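Uncharacterized protein (Bacteroides eggerthii DSM 20697, PDB 4ECO) is of unknown function but has a leucine-rich repeat solenoid architecture and may bind other proteins. Local coordinates at residues P154-S159 against K173-S178; S405-S410 against I433-I438; S460-M465 against Y488-I493. All coordinates share one frame; numbering follows the deposited sequence.

In the fold
The loop after helix 144-149 supplies 154-159. Helix 160-168 follows, and the chain comes back at 173-178, so interaction 1 closes a short loop around that helix. Much later, interaction 2 pairs strand 404-408 with strand 435-439, and interaction 3 pairs strand 461-463 with strand 492-494. The three follow in series; none nests or crosses. Strands 435-439 and 461-463 are neighbours, so interactions 2 and 3 are successive steps along one leucine-rich repeat solenoid. The loop of interaction 1 lies against these strands: Pro154 packs on Ala406, Arg155 on Ser437 and Phe158 on Ser461. Asp157 O accepts a hydrogen bond from Asn463 ND2.

Interaction 1: residues P154-S159 against K173-S178; sequences PREDFS and KSIKKS
Arg155 reaches across to the backbone of Lys173 and Ser174, and its chain lies against Ile175. Arg155 NH1 gives the main hydrogen bond, 2.8 Å to Lys173 O. The oxygen sits 16° out of the guanidinium plane. NH2 adds weak bonds to the same oxygen and to Ser174 O. Both carbonyls therefore meet the group at its edge. Ile175 CG1 comes over one face instead, toward the rim; Arg155 NH2 is 3.4 Å from Ile175 CG1. Nearer the backbone, Ile175 CD1 touches Arg155 CB at 3.7 Å. The arginine chain bends at chi3 (-52°), which turns the guanidinium toward the two carbonyls. NH2 also forms a salt bridge with Asp153.

Glu156 makes the second point of contact. Its CG is anti to the backbone N (chi1 -177°), and a bend at chi2 follows. The carboxylate then lies by Ser178, with Glu156 CD 3.5 Å from Ser178 OG. Glu156 OE1 is 4.0 Å from Ile175 CG2. The main polar partner of Glu156 is Lys163 of helix 160-168, salt-bridged to OE2. Ile175 also touches Lys163 and Ile166 of that helix.

A leucine in place of Arg155 would probably leave Lys173 O and Ser174 O without these donors and Asp153 without its charged mate.

The contact lies at the surface and joins the two ends of the loop carrying helix 160-168. One good bond and two weak ones reach the carbonyls and a salt bridge reaches Asp153, so the closure combines polar bonds with the packing of Ile175.

Interaction 2: residues S405-S410 against I433-I438; sequences SAIDFS and INVSSI
Two neighbouring parallel strands of the leucine-rich repeat solenoid meet here, Ala406 beside Ser437 and Ile407 beside Ile438. Ile407 N donates to Ser437 O at 2.9 Å. Ser437 N gives a weak bond to Ser405 O. On one face Ala406 CB meets Ser437 CB at 3.7 Å, and Ser437 OG pairs with Ser461 OG of the next strand.

The other face carries the apolar positions of the repeat. Ile407 and Ile438 lie side by side and point the same way, with Ile407 CG2 3.8 Å from Ile438 CG1. Val435 CG1 approaches the same Ile407 CG2 at 3.9 Å. Val435 CG2, anti to the backbone N, rests against Ala406 CA. Phe409 fills the next apolar position of the repeat. Phe409 CD2 is 3.9 Å from Ile438 CD1, and Phe409 CE2 is 4.1 Å from Ile433 CD1. The O of Phe409 accepts from Asn412 ND2 and Asn443 ND2, an asparagine ladder as in other leucine-rich repeats. At the end of the strand, Asp408 OD1 takes both N and OG of Ser410, closing an Asx turn.

Interaction 3: residues S460-M465 against Y488-I493; sequences SSINLM and YLLTSI
This contact is another rung of the leucine-rich repeat solenoid, where the strand at 461-463 lies parallel to the strand beginning at Ser492. Ser461 stands beside Ser492, and Ile462 beside Ile493. The polar grip is backbone. Ser460 O accepts from two successive amides, Thr491 N at 2.7 Å and Ser492 N at 3.0 Å. The Ser492 amide lies in the carbonyl plane, while that of Thr491 is tilted 29° from it. One residue on, Ile462 N donates to Ser492 O at 3.1 Å. Two CA-H...O contacts supplement these bonds: Ser460 CA to Leu489 O, and Ser461 CA to Ser492 O.

On the face of Ser461 and Ser492 the two CB atoms meet at 3.6 Å. The Ser492 side chain touches Ile162 and Ile166 of helix 160-168.

The opposite face is apolar. Ile462 CG2 sits between the backbone N and the carbonyl carbon (chi1 -170° for CG1). That places this methyl beside Ile493 CG2 at 4.0 Å and beside Leu490 CD1 at 4.0 Å. Leu490 CD1 also lies along the backbone at Ser461 N, 3.9 Å away.

At the end of the strand, Asn463 OD1 takes the amide of Met465, a selenomethionine here, and forms an Asx turn. Asn463 ND2 is hydrogen-bonded to Asp157 O. Leu464 O accepts from Asn467 ND2 and Asn498 ND2, the asparagine ladder of the fold.

The Ser460 carbonyl, which accepts two amides, holds the 488-493 segment where its strand begins. On the serine face, small side chains pack against Phe158 and helix 160-168, while isoleucine and leucine pack on the other side.

Interaction 1: residues P154-S159 against K173-S178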
loop_
_atom_site.group_PDB
_atom_site.type_symbol
_atom_site.label_atom_id
_atom_site.label_comp_id
_atom_site.label_asym_id
_atom_site.label_seq_id
_atom_site.Cartn_x
_atom_site.Cartn_y
_atom_site.Cartn_z
ATOM N N PRO A 154 -1.742 -4.079 -7.930
ATOM C CA PRO A 154 -2.223 -5.472 -7.966
ATOM C C PRO A 154 -1.942 -6.161 -9.314
ATOM O O PRO A 154 -1.976 -7.390 -9.355
ATOM C CB PRO A 154 -3.725 -5.333 -7.696
ATOM C CG PRO A 154 -3.867 -4.007 -6.983
ATOM C CD PRO A 154 -2.850 -3.138 -7.646
ATOM N N ARG A 155 -1.601 -5.391 -10.400
ATOM C CA ARG A 155 -1.285 -5.983 -11.710
ATOM C C ARG A 155 0.081 -6.727 -11.668
ATOM O O ARG A 155 0.371 -7.525 -12.541
ATOM C CB ARG A 155 -1.306 -4.935 -12.824
ATOM C CG ARG A 155 -2.636 -4.217 -12.926
ATOM C CD ARG A 155 -2.623 -3.128 -13.969
ATOM N NE ARG A 155 -1.496 -2.235 -13.744
ATOM C CZ ARG A 155 -0.997 -1.408 -14.653
ATOM N NH1 ARG A 155 -1.522 -1.354 -15.871
ATOM N NH2 ARG A 155 0.056 -0.652 -14.362
ATOM N N GLU A 156 0.862 -6.521 -10.613
ATOM C CA GLU A 156 2.152 -7.163 -10.353
ATOM C C GLU A 156 2.034 -8.708 -10.425
ATOM O O GLU A 156 2.953 -9.392 -10.885
ATOM C CB GLU A 156 2.663 -6.710 -8.953
ATOM C CG GLU A 156 4.028 -7.235 -8.540
ATOM C CD GLU A 156 5.192 -7.003 -9.487
ATOM O OE1 GLU A 156 5.267 -5.912 -10.104
ATOM O OE2 GLU A 156 6.051 -7.912 -9.582
ATOM N N ASP A 157 0.890 -9.234 -9.998
ATOM C CA ASP A 157 0.601 -10.662 -9.957
ATOM C C ASP A 157 0.350 -11.262 -11.329
ATOM O O ASP A 157 0.197 -12.493 -11.422
ATOM C CB ASP A 157 -0.586 -10.954 -9.046
ATOM C CG ASP A 157 -0.202 -10.866 -7.595
ATOM O OD1 ASP A 157 0.945 -11.234 -7.266
ATOM O OD2 ASP A 157 -1.063 -10.463 -6.779
ATOM N N PHE A 158 0.336 -10.424 -12.387
ATOM C CA PHE A 158 0.243 -10.920 -13.745
ATOM C C PHE A 158 1.549 -11.573 -14.120
ATOM O O PHE A 158 2.601 -11.160 -13.633
ATOM C CB PHE A 158 -0.082 -9.798 -14.718
ATOM C CG PHE A 158 -1.528 -9.430 -14.766
ATOM C CD1 PHE A 158 -2.497 -10.398 -15.009
ATOM C CD2 PHE A 158 -1.921 -8.103 -14.721
ATOM C CE1 PHE A 158 -3.838 -10.053 -15.118
ATOM C CE2 PHE A 158 -3.262 -7.752 -14.840
ATOM C CZ PHE A 158 -4.214 -8.733 -15.016
ATOM N N SER A 159 1.499 -12.571 -14.998
ATOM C CA SER A 159 2.695 -13.272 -15.445
ATOM C C SER A 159 3.608 -12.328 -16.213
ATOM O O SER A 159 3.156 -11.306 -16.752
ATOM C CB SER A 159 2.315 -14.461 -16.316
ATOM O OG SER A 159 1.757 -14.052 -17.553
ATOM N N LYS A 173 -0.933 1.754 -19.028
ATOM C CA LYS A 173 0.059 2.197 -18.038
ATOM C C LYS A 173 0.981 1.010 -17.728
ATOM O O LYS A 173 0.496 -0.087 -17.412
ATOM C CB LYS A 173 -0.596 2.747 -16.746
ATOM C CG LYS A 173 -1.622 3.875 -16.923
ATOM C CD LYS A 173 -2.084 4.384 -15.564
ATOM C CE LYS A 173 -3.183 5.420 -15.613
ATOM N NZ LYS A 173 -3.441 5.981 -14.255
ATOM N N SER A 174 2.291 1.197 -17.893
ATOM C CA SER A 174 3.265 0.130 -17.650
ATOM C C SER A 174 3.266 -0.249 -16.169
ATOM O O SER A 174 2.890 0.558 -15.314
ATOM C CB SER A 174 4.659 0.550 -18.115
ATOM O OG SER A 174 4.674 0.691 -19.528
ATOM N N ILE A 175 3.636 -1.489 -15.878
ATOM C CA ILE A 175 3.680 -1.984 -14.518
ATOM C C ILE A 175 5.110 -1.799 -13.999
ATOM O O ILE A 175 6.063 -2.428 -14.497
ATOM C CB ILE A 175 3.190 -3.463 -14.461
ATOM C CG1 ILE A 175 1.748 -3.586 -15.007
ATOM C CG2 ILE A 175 3.332 -4.050 -13.052
ATOM C CD1 ILE A 175 1.330 -4.928 -15.446
ATOM N N LYS A 176 5.240 -0.923 -12.993
ATOM C CA LYS A 176 6.492 -0.631 -12.301
ATOM C C LYS A 176 6.892 -1.763 -11.360
ATOM O O LYS A 176 6.024 -2.422 -10.768
ATOM C CB LYS A 176 6.374 0.664 -11.481
ATOM C CG LYS A 176 6.680 1.961 -12.193
ATOM C CD LYS A 176 6.820 3.075 -11.130
ATOM C CE LYS A 176 7.657 4.277 -11.560
ATOM N NZ LYS A 176 8.221 5.030 -10.392
ATOM N N LYS A 177 8.209 -1.945 -11.181
ATOM C CA LYS A 177 8.783 -2.884 -10.230
ATOM C C LYS A 177 8.351 -2.464 -8.829
ATOM O O LYS A 177 8.254 -1.264 -8.537
ATOM C CB LYS A 177 10.322 -2.909 -10.363
ATOM C CG LYS A 177 11.043 -3.938 -9.480
ATOM C CD LYS A 177 12.570 -3.829 -9.588
ATOM C CE LYS A 177 13.268 -4.814 -8.681
ATOM N NZ LYS A 177 14.740 -4.689 -8.780
ATOM N N SER A 178 8.072 -3.456 -7.979
ATOM C CA SER A 178 7.619 -3.259 -6.611
ATOM C C SER A 178 8.624 -2.447 -5.824
ATOM O O SER A 178 9.838 -2.684 -5.915
ATOM C CB SER A 178 7.386 -4.607 -5.939
ATOM O OG SER A 178 6.503 -5.420 -6.699
#

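Interaction 2: residues S405-S410 against I433-I438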
loop_
_atom_site.group_PDB
_atom_site.type_symbol
_atom_site.label_atom_id
_atom_site.label_comp_id
_atom_site.label_asym_id
_atom_site.label_seq_id
_atom_site.Cartn_x
_atom_site.Cartn_y
_atom_site.Cartn_z
ATOM N N SER A 405 -8.216 2.150 -10.959
ATOM C CA SER A 405 -7.118 1.505 -11.690
ATOM C C SER A 405 -7.181 -0.027 -11.523
ATOM O O SER A 405 -7.347 -0.724 -12.523
ATOM C CB SER A 405 -5.756 2.038 -11.243
ATOM O OG SER A 405 -5.375 3.237 -11.905
ATOM N N ALA A 406 -7.091 -0.541 -10.272
ATOM C CA ALA A 406 -7.093 -1.976 -9.972
ATOM C C ALA A 406 -7.600 -2.275 -8.562
ATOM O O ALA A 406 -7.353 -1.498 -7.635
ATOM C CB ALA A 406 -5.684 -2.550 -10.129
ATOM N N ILE A 407 -8.236 -3.435 -8.384
ATOM C CA ILE A 407 -8.720 -3.880 -7.079
ATOM C C ILE A 407 -8.126 -5.268 -6.805
ATOM O O ILE A 407 -8.077 -6.122 -7.696
ATOM C CB ILE A 407 -10.261 -3.824 -6.995
ATOM C CG1 ILE A 407 -10.751 -3.969 -5.557
ATOM C CG2 ILE A 407 -10.974 -4.775 -7.985
ATOM C CD1 ILE A 407 -12.021 -3.273 -5.331
ATOM N N ASP A 408 -7.575 -5.454 -5.603
ATOM C CA ASP A 408 -6.913 -6.709 -5.271
ATOM C C ASP A 408 -7.765 -7.524 -4.334
ATOM O O ASP A 408 -8.011 -7.112 -3.188
ATOM C CB ASP A 408 -5.533 -6.441 -4.659
ATOM C CG ASP A 408 -4.554 -7.611 -4.694
ATOM O OD1 ASP A 408 -5.009 -8.776 -4.802
ATOM O OD2 ASP A 408 -3.339 -7.367 -4.571
ATOM N N PHE A 409 -8.244 -8.680 -4.840
ATOM C CA PHE A 409 -9.007 -9.663 -4.057
ATOM C C PHE A 409 -8.231 -10.993 -3.961
ATOM O O PHE A 409 -8.799 -12.006 -3.531
ATOM C CB PHE A 409 -10.402 -9.906 -4.641
ATOM C CG PHE A 409 -11.357 -8.753 -4.571
ATOM C CD1 PHE A 409 -11.992 -8.427 -3.381
ATOM C CD2 PHE A 409 -11.698 -8.045 -5.717
ATOM C CE1 PHE A 409 -12.898 -7.367 -3.321
ATOM C CE2 PHE A 409 -12.604 -6.985 -5.658
ATOM C CZ PHE A 409 -13.193 -6.645 -4.458
ATOM N N SER A 410 -6.922 -10.986 -4.339
ATOM C CA SER A 410 -6.086 -12.197 -4.332
ATOM C C SER A 410 -5.898 -12.772 -2.902
ATOM O O SER A 410 -5.987 -12.047 -1.906
ATOM C CB SER A 410 -4.730 -11.960 -4.998
ATOM O OG SER A 410 -3.802 -11.213 -4.234
ATOM N N ILE A 433 -18.277 -3.642 -10.885
ATOM C CA ILE A 433 -17.175 -2.848 -10.323
ATOM C C ILE A 433 -16.644 -1.900 -11.384
ATOM O O ILE A 433 -16.322 -2.332 -12.491
ATOM C CB ILE A 433 -16.007 -3.717 -9.742
ATOM C CG1 ILE A 433 -16.509 -4.949 -8.952
ATOM C CG2 ILE A 433 -15.041 -2.854 -8.896
ATOM C CD1 ILE A 433 -15.427 -5.830 -8.357
ATOM N N ASN A 434 -16.519 -0.615 -11.021
ATOM C CA ASN A 434 -15.978 0.468 -11.844
ATOM C C ASN A 434 -14.461 0.468 -11.728
ATOM O O ASN A 434 -13.871 1.349 -11.084
ATOM C CB ASN A 434 -16.575 1.810 -11.387
ATOM C CG ASN A 434 -16.424 2.081 -9.901
ATOM O OD1 ASN A 434 -16.732 1.235 -9.041
ATOM N ND2 ASN A 434 -15.904 3.258 -9.573
ATOM N N VAL A 435 -13.816 -0.561 -12.313
ATOM C CA VAL A 435 -12.359 -0.735 -12.221
ATOM C C VAL A 435 -11.818 -1.306 -13.533
ATOM O O VAL A 435 -12.510 -2.058 -14.208
ATOM C CB VAL A 435 -11.972 -1.612 -10.989
ATOM C CG1 VAL A 435 -12.434 -3.062 -11.138
ATOM C CG2 VAL A 435 -10.483 -1.550 -10.716
ATOM N N SER A 436 -10.577 -0.936 -13.884
ATOM C CA SER A 436 -9.882 -1.394 -15.094
ATOM C C SER A 436 -9.249 -2.784 -14.877
ATOM O O SER A 436 -9.241 -3.589 -15.813
ATOM C CB SER A 436 -8.810 -0.387 -15.515
ATOM O OG SER A 436 -9.341 0.916 -15.719
ATOM N N SER A 437 -8.741 -3.078 -13.659
ATOM C CA SER A 437 -8.095 -4.368 -13.408
ATOM C C SER A 437 -8.607 -5.053 -12.135
ATOM O O SER A 437 -8.730 -4.417 -11.092
ATOM C CB SER A 437 -6.578 -4.193 -13.312
ATOM O OG SER A 437 -5.876 -5.424 -13.232
ATOM N N ILE A 438 -8.873 -6.363 -12.214
ATOM C CA ILE A 438 -9.332 -7.104 -11.043
ATOM C C ILE A 438 -8.365 -8.278 -10.829
ATOM O O ILE A 438 -8.031 -9.016 -11.755
ATOM C CB ILE A 438 -10.850 -7.534 -11.083
ATOM C CG1 ILE A 438 -11.295 -8.139 -9.740
ATOM C CG2 ILE A 438 -11.204 -8.417 -12.265
ATOM C CD1 ILE A 438 -12.735 -8.089 -9.473
#

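Interaction 3: residues S460-M465 against Y488-I493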
loop_
_atom_site.group_PDB
_atom_site.type_symbol
_atom_site.label_atom_id
_atom_site.label_comp_id
_atom_site.label_asym_id
_atom_site.label_seq_id
_atom_site.Cartn_x
_atom_site.Cartn_y
_atom_site.Cartn_z
ATOM N N SER A 460 -10.218 -4.016 -18.345
ATOM C CA SER A 460 -9.253 -4.172 -19.415
ATOM C C SER A 460 -8.328 -5.392 -19.119
ATOM O O SER A 460 -7.704 -5.932 -20.036
ATOM C CB SER A 460 -8.446 -2.885 -19.629
ATOM O OG SER A 460 -7.798 -2.401 -18.464
ATOM N N SER A 461 -8.259 -5.831 -17.849
ATOM C CA SER A 461 -7.444 -6.977 -17.436
ATOM C C SER A 461 -8.051 -7.703 -16.234
ATOM O O SER A 461 -8.609 -7.069 -15.326
ATOM C CB SER A 461 -6.024 -6.548 -17.101
ATOM O OG SER A 461 -5.997 -5.693 -15.977
ATOM N N ILE A 462 -7.929 -9.042 -16.237
ATOM C CA ILE A 462 -8.421 -9.905 -15.179
ATOM C C ILE A 462 -7.356 -10.955 -14.827
ATOM O O ILE A 462 -6.737 -11.554 -15.704
ATOM C CB ILE A 462 -9.773 -10.549 -15.559
ATOM C CG1 ILE A 462 -10.432 -11.260 -14.356
ATOM C CG2 ILE A 462 -9.688 -11.452 -16.813
ATOM C CD1 ILE A 462 -11.911 -11.555 -14.503
ATOM N N ASN A 463 -7.172 -11.191 -13.529
ATOM C CA ASN A 463 -6.240 -12.205 -13.077
ATOM C C ASN A 463 -7.017 -13.260 -12.370
ATOM O O ASN A 463 -7.607 -12.989 -11.341
ATOM C CB ASN A 463 -5.167 -11.602 -12.182
ATOM C CG ASN A 463 -3.934 -12.445 -12.100
ATOM O OD1 ASN A 463 -3.932 -13.694 -12.290
ATOM N ND2 ASN A 463 -2.861 -11.759 -11.791
ATOM N N LEU A 464 -7.102 -14.436 -12.957
ATOM C CA LEU A 464 -7.854 -15.562 -12.388
ATOM C C LEU A 464 -6.909 -16.730 -12.116
ATOM O O LEU A 464 -7.348 -17.849 -11.893
ATOM C CB LEU A 464 -8.993 -15.958 -13.326
ATOM C CG LEU A 464 -10.246 -15.140 -13.152
ATOM C CD1 LEU A 464 -11.134 -15.236 -14.374
ATOM C CD2 LEU A 464 -10.991 -15.564 -11.911
HETATM N N MSE A 465 -5.595 -16.431 -12.091
HETATM C CA MSE A 465 -4.562 -17.425 -11.842
HETATM C C MSE A 465 -4.747 -18.069 -10.453
HETATM O O MSE A 465 -5.028 -17.371 -9.468
HETATM C CB MSE A 465 -3.142 -16.795 -11.976
HETATM C CG MSE A 465 -1.980 -17.712 -11.480
HETATM SE SE MSE A 465 -1.631 -17.618 -9.514
HETATM C CE MSE A 465 -0.693 -15.928 -9.540
ATOM N N TYR A 488 -15.315 -5.480 -24.915
ATOM C CA TYR A 488 -14.383 -5.108 -25.980
ATOM C C TYR A 488 -13.102 -4.507 -25.382
ATOM O O TYR A 488 -12.064 -4.530 -26.040
ATOM C CB TYR A 488 -15.039 -4.123 -26.979
ATOM C CG TYR A 488 -15.232 -2.711 -26.449
ATOM C CD1 TYR A 488 -16.353 -2.373 -25.696
ATOM C CD2 TYR A 488 -14.298 -1.714 -26.709
ATOM C CE1 TYR A 488 -16.517 -1.088 -25.184
ATOM C CE2 TYR A 488 -14.454 -0.422 -26.206
ATOM C CZ TYR A 488 -15.567 -0.114 -25.447
ATOM O OH TYR A 488 -15.710 1.153 -24.939
ATOM N N LEU A 489 -13.178 -3.992 -24.137
ATOM C CA LEU A 489 -12.053 -3.420 -23.382
ATOM C C LEU A 489 -11.061 -4.454 -22.851
ATOM O O LEU A 489 -9.931 -4.082 -22.557
ATOM C CB LEU A 489 -12.563 -2.619 -22.170
ATOM C CG LEU A 489 -13.405 -1.375 -22.438
ATOM C CD1 LEU A 489 -14.069 -0.919 -21.180
ATOM C CD2 LEU A 489 -12.556 -0.244 -22.996
ATOM N N LEU A 490 -11.478 -5.719 -22.666
ATOM C CA LEU A 490 -10.642 -6.774 -22.085
ATOM C C LEU A 490 -9.471 -7.124 -23.002
ATOM O O LEU A 490 -9.660 -7.771 -24.041
ATOM C CB LEU A 490 -11.490 -8.030 -21.782
ATOM C CG LEU A 490 -10.837 -9.085 -20.880
ATOM C CD1 LEU A 490 -10.638 -8.544 -19.456
ATOM C CD2 LEU A 490 -11.672 -10.340 -20.852
ATOM N N THR A 491 -8.265 -6.715 -22.597
ATOM C CA THR A 491 -7.043 -6.941 -23.376
ATOM C C THR A 491 -6.050 -7.910 -22.663
ATOM O O THR A 491 -5.114 -8.371 -23.315
ATOM C CB THR A 491 -6.361 -5.599 -23.705
ATOM O OG1 THR A 491 -6.017 -4.926 -22.488
ATOM C CG2 THR A 491 -7.244 -4.695 -24.588
ATOM N N SER A 492 -6.257 -8.246 -21.369
ATOM C CA SER A 492 -5.355 -9.164 -20.647
ATOM C C SER A 492 -6.141 -10.177 -19.824
ATOM O O SER A 492 -7.018 -9.798 -19.057
ATOM C CB SER A 492 -4.373 -8.410 -19.746
ATOM O OG SER A 492 -3.517 -7.546 -20.478
ATOM N N ILE A 493 -5.848 -11.476 -20.015
ATOM C CA ILE A 493 -6.490 -12.565 -19.294
ATOM C C ILE A 493 -5.418 -13.528 -18.757
ATOM O O ILE A 493 -4.725 -14.176 -19.539
ATOM C CB ILE A 493 -7.539 -13.310 -20.159
ATOM C CG1 ILE A 493 -8.481 -12.329 -20.936
ATOM C CG2 ILE A 493 -8.335 -14.285 -19.290
ATOM C CD1 ILE A 493 -9.485 -13.006 -21.886
#